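Local coordinates for CHAD domain protein (PDB 6RN5) that is a phosin that probably binds inorganic polyphosphate through its helical CHAD domain and also binds copper ions, at residues T82-C85 and E86-P90; M101-A104 and Y105-L109; H287-A290 and R291-V294. All coordinates share one frame; numbering follows the deposited sequence.

Interaction 1. Residues T82-C85 and E86-P90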
loop_
_atom_site.group_PDB
_atom_site.type_symbol
_atom_site.label_atom_id
_atom_site.label_comp_id
_atom_site.label_asym_id
_atom_site.label_seq_id
_atom_site.Cartn_x
_atom_site.Cartn_y
_atom_site.Cartn_z
ATOM N N THR A 82 -10.747 -5.787 -48.294
ATOM C CA THR A 82 -9.863 -5.012 -47.469
ATOM C C THR A 82 -10.379 -3.591 -47.223
ATOM O O THR A 82 -10.395 -3.147 -46.059
ATOM C CB THR A 82 -8.438 -4.998 -48.051
ATOM O OG1 THR A 82 -7.901 -6.301 -47.927
ATOM C CG2 THR A 82 -7.519 -4.096 -47.273
ATOM N N ASP A 83 -10.770 -2.892 -48.297
ATOM C CA ASP A 83 -11.284 -1.515 -48.208
ATOM C C ASP A 83 -12.492 -1.488 -47.284
ATOM O O ASP A 83 -12.547 -0.689 -46.356
ATOM C CB ASP A 83 -11.721 -0.959 -49.570
ATOM C CG ASP A 83 -10.572 -0.779 -50.537
ATOM O OD1 ASP A 83 -9.423 -0.597 -50.101
ATOM O OD2 ASP A 83 -10.836 -0.831 -51.753
ATOM N N TRP A 84 -13.446 -2.376 -47.530
ATOM C CA TRP A 84 -14.598 -2.470 -46.648
ATOM C C TRP A 84 -14.174 -2.606 -45.156
ATOM O O TRP A 84 -14.587 -1.807 -44.326
ATOM C CB TRP A 84 -15.482 -3.595 -47.121
ATOM C CG TRP A 84 -16.669 -3.818 -46.259
ATOM C CD1 TRP A 84 -17.886 -3.166 -46.315
ATOM C CD2 TRP A 84 -16.790 -4.806 -45.236
ATOM N NE1 TRP A 84 -18.738 -3.684 -45.358
ATOM C CE2 TRP A 84 -18.091 -4.699 -44.698
ATOM C CE3 TRP A 84 -15.908 -5.762 -44.701
ATOM C CZ2 TRP A 84 -18.519 -5.488 -43.649
ATOM C CZ3 TRP A 84 -16.346 -6.554 -43.674
ATOM C CH2 TRP A 84 -17.653 -6.417 -43.155
ATOM N N CYS A 85 -13.283 -3.537 -44.837
ATOM C CA CYS A 85 -12.786 -3.682 -43.463
ATOM C C CYS A 85 -12.211 -2.385 -42.895
ATOM O O CYS A 85 -12.487 -1.996 -41.754
ATOM C CB CYS A 85 -11.691 -4.755 -43.359
ATOM S SG CYS A 85 -12.321 -6.422 -43.525
ATOM N N GLU A 86 -11.390 -1.745 -43.707
ATOM C CA GLU A 86 -10.662 -0.563 -43.292
ATOM C C GLU A 86 -11.609 0.607 -43.081
ATOM O O GLU A 86 -11.398 1.391 -42.189
ATOM C CB GLU A 86 -9.613 -0.207 -44.346
ATOM C CG GLU A 86 -8.473 -1.200 -44.436
ATOM C CD GLU A 86 -7.379 -0.761 -45.425
ATOM O OE1 GLU A 86 -7.680 -0.014 -46.396
ATOM O OE2 GLU A 86 -6.212 -1.159 -45.212
ATOM N N GLY A 87 -12.629 0.724 -43.926
ATOM C CA GLY A 87 -13.704 1.698 -43.724
ATOM C C GLY A 87 -14.549 1.400 -42.465
ATOM O O GLY A 87 -14.835 2.311 -41.691
ATOM N N MET A 88 -14.902 0.135 -42.237
ATOM C CA MET A 88 -15.768 -0.241 -41.098
ATOM C C MET A 88 -15.106 -0.066 -39.739
ATOM O O MET A 88 -15.744 0.418 -38.809
ATOM C CB MET A 88 -16.206 -1.697 -41.204
ATOM C CG MET A 88 -17.018 -2.062 -42.438
ATOM S SD MET A 88 -18.661 -1.364 -42.315
ATOM C CE MET A 88 -19.452 -2.452 -41.136
ATOM N N ARG A 89 -13.832 -0.452 -39.614
ATOM C CA ARG A 89 -13.230 -0.656 -38.263
ATOM C C ARG A 89 -13.149 0.594 -37.387
ATOM O O ARG A 89 -13.616 0.569 -36.254
ATOM C CB ARG A 89 -11.822 -1.315 -38.335
ATOM C CG ARG A 89 -11.798 -2.835 -38.601
ATOM C CD ARG A 89 -10.434 -3.457 -38.251
ATOM N NE ARG A 89 -10.361 -3.766 -36.811
ATOM C CZ ARG A 89 -9.556 -3.187 -35.902
ATOM N NH1 ARG A 89 -8.686 -2.232 -36.241
ATOM N NH2 ARG A 89 -9.621 -3.572 -34.622
ATOM N N PRO A 90 -12.533 1.677 -37.889
ATOM C CA PRO A 90 -12.497 2.916 -37.081
ATOM C C PRO A 90 -13.884 3.484 -36.790
ATOM O O PRO A 90 -14.095 4.067 -35.738
ATOM C CB PRO A 90 -11.719 3.894 -37.969
ATOM C CG PRO A 90 -11.938 3.398 -39.367
ATOM C CD PRO A 90 -11.967 1.898 -39.239
#
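The indole of Trp84 carries Met88 on one of its faces, four residues further along the first turns of helix 82-120. Met88 CG stands 3.8 Å from the centroid of the five-membered ring and only 16° off its normal, a CH-pi contact, and its nearest ring atom is CE2. The sulfur belongs to the same Met-aromatic contact but comes in obliquely, with Met88 SD 3.8 Å from Trp84 NE1. Two sets of torsions bring the pair together: the indole CG lies opposite its own backbone N (chi1 178°), while bends at chi2 and chi3 keep SD and CE of Met88 near the indole. Leu73 of helix 56-75 touches Trp84, Cys85 and Met88, and Leu213 and Ile206 of helix 201-213 continue this apolar side.

A different side of the helix is polar. Thr82 and Glu86 run side by side, with Thr82 CG2 3.8 Å from Glu86 CD. The carboxylates of Asp83 and Glu86 are inclined by 40° to each other, OD1 of Asp83 being 4.1 Å from OE1 of Glu86. Beneath the side chains, Gly87 N donates to Asp83 O at 2.8 Å, one of four successive i to i+4 backbone bonds. The chemistry implies an amphipathic helix start: sulfur and indole face neighbouring helices, whereas two acidic groups on the exposed side probably repel each other mildly.

Interaction 2. Residues M101-A104 and Y105-L109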
loop_
_atom_site.group_PDB
_atom_site.type_symbol
_atom_site.label_atom_id
_atom_site.label_comp_id
_atom_site.label_asym_id
_atom_site.label_seq_id
_atom_site.Cartn_x
_atom_site.Cartn_y
_atom_site.Cartn_z
ATOM N N MET A 101 -18.262 5.671 -22.825
ATOM C CA MET A 101 -17.758 6.735 -21.948
ATOM C C MET A 101 -18.612 7.005 -20.724
ATOM O O MET A 101 -18.115 7.020 -19.593
ATOM C CB MET A 101 -17.500 7.988 -22.748
ATOM C CG MET A 101 -16.124 7.949 -23.403
ATOM S SD MET A 101 -14.689 8.415 -22.355
ATOM C CE MET A 101 -14.979 7.686 -20.738
ATOM N N GLU A 102 -19.901 7.168 -20.928
ATOM C CA GLU A 102 -20.760 7.448 -19.784
ATOM C C GLU A 102 -20.545 6.415 -18.674
ATOM O O GLU A 102 -20.245 6.759 -17.535
ATOM C CB GLU A 102 -22.228 7.528 -20.191
ATOM C CG GLU A 102 -23.133 7.815 -19.018
ATOM C CD GLU A 102 -24.605 7.854 -19.378
ATOM O OE1 GLU A 102 -24.975 7.657 -20.572
ATOM O OE2 GLU A 102 -25.381 8.092 -18.442
ATOM N N HIS A 103 -20.677 5.149 -19.037
ATOM C CA HIS A 103 -20.506 4.010 -18.125
ATOM C C HIS A 103 -19.111 3.976 -17.448
ATOM O O HIS A 103 -19.014 3.734 -16.274
ATOM C CB HIS A 103 -20.785 2.688 -18.904
ATOM C CG HIS A 103 -20.154 1.469 -18.302
ATOM N ND1 HIS A 103 -20.699 0.801 -17.219
ATOM C CD2 HIS A 103 -19.014 0.804 -18.623
ATOM C CE1 HIS A 103 -19.921 -0.220 -16.903
ATOM N NE2 HIS A 103 -18.897 -0.248 -17.743
ATOM N N ALA A 104 -18.041 4.217 -18.201
ATOM C CA ALA A 104 -16.729 4.223 -17.620
ATOM C C ALA A 104 -16.646 5.250 -16.458
ATOM O O ALA A 104 -16.092 4.971 -15.387
ATOM C CB ALA A 104 -15.665 4.477 -18.717
ATOM N N TYR A 105 -17.185 6.440 -16.676
ATOM C CA TYR A 105 -17.177 7.489 -15.641
ATOM C C TYR A 105 -18.030 7.096 -14.457
ATOM O O TYR A 105 -17.608 7.282 -13.275
ATOM C CB TYR A 105 -17.619 8.847 -16.178
ATOM C CG TYR A 105 -16.593 9.479 -17.095
ATOM C CD1 TYR A 105 -15.301 9.729 -16.660
ATOM C CD2 TYR A 105 -16.924 9.860 -18.396
ATOM C CE1 TYR A 105 -14.367 10.309 -17.496
ATOM C CE2 TYR A 105 -15.988 10.438 -19.235
ATOM C CZ TYR A 105 -14.727 10.644 -18.781
ATOM O OH TYR A 105 -13.812 11.245 -19.590
ATOM N N THR A 106 -19.158 6.457 -14.741
ATOM C CA THR A 106 -20.051 5.970 -13.658
ATOM C C THR A 106 -19.387 4.903 -12.817
ATOM O O THR A 106 -19.454 4.943 -11.604
ATOM C CB THR A 106 -21.343 5.384 -14.235
ATOM O OG1 THR A 106 -21.934 6.330 -15.136
ATOM C CG2 THR A 106 -22.330 5.025 -13.119
ATOM N N ALA A 107 -18.730 3.937 -13.450
ATOM C CA ALA A 107 -18.092 2.861 -12.678
ATOM C C ALA A 107 -16.858 3.384 -11.915
ATOM O O ALA A 107 -16.581 2.979 -10.784
ATOM C CB ALA A 107 -17.701 1.719 -13.591
ATOM N N ARG A 108 -16.112 4.289 -12.548
ATOM C CA ARG A 108 -14.947 4.883 -11.891
ATOM C C ARG A 108 -15.334 5.627 -10.586
ATOM O O ARG A 108 -14.671 5.514 -9.578
ATOM C CB ARG A 108 -14.258 5.789 -12.888
ATOM C CG ARG A 108 -12.976 6.385 -12.418
ATOM C CD ARG A 108 -12.305 7.024 -13.603
ATOM N NE ARG A 108 -12.162 6.015 -14.649
ATOM C CZ ARG A 108 -12.293 6.239 -15.960
ATOM N NH1 ARG A 108 -12.552 7.450 -16.437
ATOM N NH2 ARG A 108 -12.134 5.232 -16.802
ATOM N N LEU A 109 -16.413 6.379 -10.604
ATOM C CA LEU A 109 -16.833 7.094 -9.408
ATOM C C LEU A 109 -17.136 6.116 -8.303
ATOM O O LEU A 109 -16.640 6.233 -7.165
ATOM C CB LEU A 109 -18.064 7.960 -9.692
ATOM C CG LEU A 109 -18.687 8.695 -8.493
ATOM C CD1 LEU A 109 -17.646 9.486 -7.694
ATOM C CD2 LEU A 109 -19.807 9.628 -8.931
#
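Tyr105 reaches back over one turn of helix 82-120 to meet Met101, an i to i+4 Met-aromatic pair within one of the long helices of the CHAD domain. Its CB lies 3.6 Å from Glu102 O, so the side chain begins close against the preceding turn. CG is directed opposite the carbonyl carbon (chi1 -71°), which swings the ring alongside the helix toward Met101. Tyr105 CD2 then passes 3.3 Å from Met101 O, and Tyr105 CE2 is the ring atom nearest the thioether methyl, with Met101 CE 3.3 Å away. That methyl sits over one face of the ring, 30° off the normal through its centroid, in a CH-pi contact. The sulfur is more oblique: Met101 SD comes to 3.9 Å from Tyr105 CE2. Beyond CZ, the hydroxyl at the tip has CE and SD of Met101 as its neighbours across the contact. Bends at chi2 and chi3 of the methionine fold its end over the ring. Leu183 and Ala186 of helix 170-198 also touch Tyr105.

Arg108 curls back in a similar sense. Its guanidinium presents one face to Ala104 O, while the backbone N of Arg108 donates to that same oxygen; Glu322 and Ala326 of helix 305-331 touch the side chain. On the side toward helix 170-198, Glu102 directs OE1 to a hydrogen bond with His191 ND1.

Glu102 O is gripped twice by a single residue. The backbone N of Thr106 approaches in the carbonyl plane at 3.0 Å from Glu102 O. Thr106 OG1 donates to this oxygen from above the plane, also at 3.0 Å, with a C=O...OG1 angle of 125°.

Interaction 3. Residues H287-A290 and R291-V294. With SO4 (sulfate ion), chain G.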
loop_
_atom_site.group_PDB
_atom_site.type_symbol
_atom_site.label_atom_id
_atom_site.label_comp_id
_atom_site.label_asym_id
_atom_site.label_seq_id
_atom_site.Cartn_x
_atom_site.Cartn_y
_atom_site.Cartn_z
ATOM N N HIS A 287 -8.811 -12.634 -29.117
ATOM C CA HIS A 287 -8.765 -14.102 -29.064
ATOM C C HIS A 287 -10.144 -14.666 -28.637
ATOM O O HIS A 287 -10.630 -15.589 -29.199
ATOM C CB HIS A 287 -7.615 -14.542 -28.095
ATOM C CG HIS A 287 -7.606 -15.998 -27.761
ATOM N ND1 HIS A 287 -7.500 -16.988 -28.719
ATOM C CD2 HIS A 287 -7.651 -16.635 -26.565
ATOM C CE1 HIS A 287 -7.488 -18.168 -28.124
ATOM N NE2 HIS A 287 -7.574 -17.983 -26.815
ATOM N N ARG A 288 -10.807 -14.032 -27.697
ATOM C CA ARG A 288 -12.091 -14.564 -27.233
ATOM C C ARG A 288 -13.103 -14.544 -28.339
ATOM O O ARG A 288 -13.789 -15.522 -28.567
ATOM C CB ARG A 288 -12.585 -13.783 -26.015
ATOM C CG ARG A 288 -12.006 -14.321 -24.687
ATOM C CD ARG A 288 -13.138 -14.306 -23.630
ATOM N NE ARG A 288 -13.502 -12.923 -23.471
ATOM C CZ ARG A 288 -14.671 -12.332 -23.677
ATOM N NH1 ARG A 288 -15.786 -12.988 -23.949
ATOM N NH2 ARG A 288 -14.708 -11.018 -23.512
ATOM N N TYR A 289 -13.104 -13.459 -29.090
ATOM C CA TYR A 289 -14.096 -13.242 -30.127
ATOM C C TYR A 289 -13.813 -14.049 -31.354
ATOM O O TYR A 289 -14.728 -14.342 -32.100
ATOM C CB TYR A 289 -14.168 -11.757 -30.502
ATOM C CG TYR A 289 -14.609 -10.830 -29.398
ATOM C CD1 TYR A 289 -15.318 -11.297 -28.288
ATOM C CD2 TYR A 289 -14.380 -9.462 -29.498
ATOM C CE1 TYR A 289 -15.763 -10.422 -27.313
ATOM C CE2 TYR A 289 -14.809 -8.595 -28.528
ATOM C CZ TYR A 289 -15.501 -9.063 -27.431
ATOM O OH TYR A 289 -15.918 -8.165 -26.428
ATOM N N ALA A 290 -12.543 -14.394 -31.563
ATOM C CA ALA A 290 -12.153 -15.316 -32.624
ATOM C C ALA A 290 -12.647 -16.734 -32.320
ATOM O O ALA A 290 -13.181 -17.418 -33.215
ATOM C CB ALA A 290 -10.618 -15.290 -32.822
ATOM N N ARG A 291 -12.426 -17.199 -31.092
ATOM C CA ARG A 291 -13.032 -18.452 -30.635
ATOM C C ARG A 291 -14.546 -18.442 -30.896
ATOM O O ARG A 291 -15.079 -19.433 -31.363
ATOM C CB ARG A 291 -12.750 -18.712 -29.146
ATOM C CG ARG A 291 -11.310 -19.156 -28.898
ATOM C CD ARG A 291 -10.942 -19.284 -27.412
ATOM N NE ARG A 291 -11.381 -20.545 -26.785
ATOM C CZ ARG A 291 -12.359 -20.670 -25.877
ATOM N NH1 ARG A 291 -13.060 -19.622 -25.423
ATOM N NH2 ARG A 291 -12.645 -21.869 -25.405
ATOM N N GLU A 292 -15.235 -17.335 -30.586
ATOM C CA GLU A 292 -16.679 -17.210 -30.904
ATOM C C GLU A 292 -16.949 -17.370 -32.419
ATOM O O GLU A 292 -17.842 -18.100 -32.824
ATOM C CB GLU A 292 -17.221 -15.849 -30.460
ATOM C CG GLU A 292 -17.310 -15.654 -28.954
ATOM C CD GLU A 292 -18.203 -14.497 -28.575
ATOM O OE1 GLU A 292 -18.854 -13.879 -29.461
ATOM O OE2 GLU A 292 -18.282 -14.204 -27.366
ATOM N N ALA A 293 -16.200 -16.657 -33.253
ATOM C CA ALA A 293 -16.424 -16.692 -34.692
ATOM C C ALA A 293 -16.301 -18.096 -35.309
ATOM O O ALA A 293 -17.038 -18.483 -36.249
ATOM C CB ALA A 293 -15.441 -15.724 -35.366
ATOM N N VAL A 294 -15.336 -18.833 -34.763
ATOM C CA VAL A 294 -14.952 -20.173 -35.180
ATOM C C VAL A 294 -16.010 -21.175 -34.778
ATOM O O VAL A 294 -16.233 -22.129 -35.481
ATOM C CB VAL A 294 -13.579 -20.541 -34.565
ATOM C CG1 VAL A 294 -13.384 -22.021 -34.438
ATOM C CG2 VAL A 294 -12.479 -19.921 -35.429
HETATM S S SO4 G . -17.748 -9.357 -23.567
HETATM O O1 SO4 G . -18.492 -8.509 -24.477
HETATM O O2 SO4 G . -18.386 -10.694 -23.609
HETATM O O3 SO4 G . -17.794 -8.840 -22.195
HETATM O O4 SO4 G . -16.328 -9.344 -23.996
HETATM O O HOH W 1 -16.844 -15.530 -25.320
#
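Arg288 and Glu292, one turn apart on helix 274-295, meet through a water beside a sulfate-filled basic pocket of the CHAD domain. The water donates to Glu292 OE2 at 2.8 Å and accepts a weak bond from Arg288 NH1. Arg288 NH1 and Glu292 OE2 themselves are 4.4 Å apart; the direct link is electrostatic only, with no N-H aimed at the oxygen, and the water makes the bridge.

The sulfate, probably from the crystallisation liquor, sits at the edge of the Arg288 guanidinium. The bond from NH2 to sulfate O4 is modelled as very short and its length is doubtful; that from NH1 to O2 is weak. Tyr289 OH donates to sulfate O4 at 2.7 Å, with this oxygen near the ring plane. Arg64, Arg67 and Arg68 of helix 56-75 complete the sulfate site, a cluster consistent with a place for polyphosphate groups.

Further out, Glu292 is held by partners beyond its own helix: OE1 by Tyr27 OH and OE2 by a salt bridge to Arg68, so one carboxylate joins the water to an arginine of the anion site. On another side of the helix, His287 and Arg291 cross with ring and guanidinium planes 44° apart, and Leu307 touches both residues. Here the aliphatic part of Arg291 makes the contact, its CD lying 3.7 Å from His287 NE2.

Followed from the N terminus, the three contacts come in series: each is local to a single helix, and none closes a loop, nests or crosses another. Interactions 1 and 2 share helix 82-120, with centres about 29 Å apart on opposite sides of the chain's centre. The first sets the start of this helix against helices 56-75 and 201-213; the second meets helices 170-198 and 305-331 further along. Interaction 3 follows on helix 274-295, its centre about 19 Å from that of interaction 1. Helix 56-75 borders both interaction 1 and interaction 3, although the two do not touch. Helix 305-331 likewise borders interactions 2 and 3.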